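Local atomic coordinates of bucandin (Bungarus candidus, PDB entry 1F94), a protein that is a three-finger toxin of krait venom that may enhance presynaptic acetylcholine release, an activity without firm experimental support. Residues L13-S18 / L37-T42. Numbering follows the deposited sequence.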
loop_
_atom_site.group_PDB
_atom_site.type_symbol
_atom_site.label_atom_id
_atom_site.label_comp_id
_atom_site.label_asym_id
_atom_site.label_seq_id
_atom_site.Cartn_x
_atom_site.Cartn_y
_atom_site.Cartn_z
ATOM N N LEU A 13 4.272 9.754 3.104
ATOM C CA LEU A 13 3.071 10.448 3.461
ATOM C C LEU A 13 2.162 9.527 4.282
ATOM O O LEU A 13 2.137 8.336 3.992
ATOM C CB LEU A 13 2.327 10.921 2.202
ATOM C CG LEU A 13 3.161 11.722 1.235
ATOM C CD1 LEU A 13 2.338 12.117 0.022
ATOM C CD2 LEU A 13 3.756 12.970 1.866
ATOM N N LYS A 14 1.410 10.070 5.201
ATOM C CA LYS A 14 0.515 9.301 6.044
ATOM C C LYS A 14 -0.920 9.600 5.690
ATOM O O LYS A 14 -1.292 10.732 5.430
ATOM C CB LYS A 14 0.733 9.636 7.524
ATOM C CG LYS A 14 2.170 9.327 7.991
ATOM C CD LYS A 14 2.337 9.791 9.459
ATOM C CE LYS A 14 3.764 9.986 9.847
ATOM N NZ LYS A 14 4.433 11.293 9.547
ATOM N N ILE A 15 -1.766 8.540 5.657
ATOM C CA ILE A 15 -3.188 8.699 5.392
ATOM C C ILE A 15 -4.003 7.895 6.392
ATOM O O ILE A 15 -3.670 6.720 6.653
ATOM C CB ILE A 15 -3.512 8.333 3.938
ATOM C CG1 ILE A 15 -4.953 8.631 3.604
ATOM C CG2 ILE A 15 -3.149 6.913 3.599
ATOM C CD1 ILE A 15 -5.208 8.903 2.145
ATOM N N THR A 16 -5.031 8.467 6.922
ATOM C CA THR A 16 -5.903 7.808 7.873
ATOM C C THR A 16 -6.796 6.847 7.135
ATOM O O THR A 16 -7.422 7.192 6.112
ATOM C CB THR A 16 -6.759 8.819 8.627
ATOM O OG1 THR A 16 -5.868 9.656 9.375
ATOM C CG2 THR A 16 -7.674 8.139 9.634
ATOM N N CYS A 17 -6.926 5.638 7.660
ATOM C CA CYS A 17 -7.808 4.613 7.176
ATOM C C CYS A 17 -9.152 4.683 7.904
ATOM O O CYS A 17 -9.247 4.979 9.088
ATOM C CB CYS A 17 -7.214 3.220 7.470
ATOM S SG CYS A 17 -5.529 2.917 6.937
ATOM N N SER A 18 -10.192 4.394 7.136
ATOM C CA SER A 18 -11.484 4.199 7.824
ATOM C C SER A 18 -11.437 2.914 8.643
ATOM O O SER A 18 -10.613 2.030 8.429
ATOM C CB SER A 18 -12.598 4.077 6.830
ATOM O OG SER A 18 -12.421 2.944 6.048
ATOM N N LEU A 37 0.727 2.826 -2.638
ATOM C CA LEU A 37 0.564 2.509 -1.224
ATOM C C LEU A 37 -0.690 3.180 -0.688
ATOM O O LEU A 37 -1.029 4.325 -1.084
ATOM C CB LEU A 37 1.799 2.990 -0.419
ATOM C CG LEU A 37 2.986 2.046 -0.426
ATOM C CD1 LEU A 37 3.594 1.743 -1.771
ATOM C CD2 LEU A 37 4.049 2.631 0.533
ATOM N N GLY A 38 -1.368 2.576 0.279
ATOM C CA GLY A 38 -2.477 3.233 0.919
ATOM C C GLY A 38 -3.230 2.258 1.822
ATOM O O GLY A 38 -2.740 1.213 2.163
ATOM N N CYS A 39 -4.416 2.715 2.238
ATOM C CA CYS A 39 -5.371 1.948 3.042
ATOM C C CYS A 39 -6.374 1.281 2.109
ATOM O O CYS A 39 -6.767 1.871 1.066
ATOM C CB CYS A 39 -6.202 2.827 3.951
ATOM S SG CYS A 39 -5.355 3.886 5.128
ATOM N N ALA A 40 -6.899 0.112 2.471
ATOM C CA ALA A 40 -7.927 -0.526 1.634
ATOM C C ALA A 40 -8.810 -1.426 2.497
ATOM O O ALA A 40 -8.380 -1.981 3.516
ATOM C CB ALA A 40 -7.306 -1.381 0.565
ATOM N N LYS A 41 -10.064 -1.585 2.057
ATOM C CA LYS A 41 -10.982 -2.533 2.601
ATOM C C LYS A 41 -10.658 -3.976 2.169
ATOM O O LYS A 41 -10.871 -4.908 2.945
ATOM C CB LYS A 41 -12.385 -2.232 2.135
ATOM C CG LYS A 41 -13.541 -2.958 2.759
ATOM C CD LYS A 41 -14.874 -2.317 2.489
ATOM C CE LYS A 41 -14.829 -1.071 1.615
ATOM N NZ LYS A 41 -14.672 0.186 2.388
ATOM N N THR A 42 -10.201 -4.164 0.969
ATOM C CA THR A 42 -9.855 -5.452 0.401
ATOM C C THR A 42 -8.424 -5.369 -0.040
ATOM O O THR A 42 -7.926 -4.356 -0.506
ATOM C CB THR A 42 -10.698 -5.848 -0.864
ATOM O OG1 THR A 42 -10.392 -4.910 -1.929
ATOM C CG2 THR A 42 -12.169 -5.866 -0.540
#
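Cys17 and Cys39 join the two segments through a disulfide, their SG atoms 2.1 Å apart and the bridge twisted in the left-handed sense (chi3 -77°). Both cysteines hold SG anti to their own carbonyl carbon (chi1 -52° in Cys17, -57° in Cys39), and with both CB atoms aimed across the gap the CA atoms of Cys17 and Cys39 come within 5.5 Å. Packing is close here and hardly spreads further. Besides its covalent partner, Cys39 SG lies 3.6 Å from the carbonyl O of Ile15, and the CG2 methyl of Ile15 meets Cys39 SG at 4.0 Å, an apolar contact with the sulfur of Cys39 and not with that of Cys17. Away from the sulfurs the segments are loosely related. No hydrogen bond links them, Ile15 and Gly38 are already 7.1 Å apart between CA atoms, and the exposed Thr16 has its CB directed away from 37-42.

The bridge therefore ties the residue just beyond strand 12-16 to strand 35-40, and so the two-stranded sheet to the four-stranded one, as expected of the disulfide-rich core of a three-finger toxin. Cys3, on strand 2-7, touches both half-cystines, and Glu21 also packs on Cys39. Strand 12-16 pairs with strand 2-7 in the first finger, whereas strand 35-40 forms an outer edge of its sheet, hydrogen-bonded antiparallel to strand 23-29.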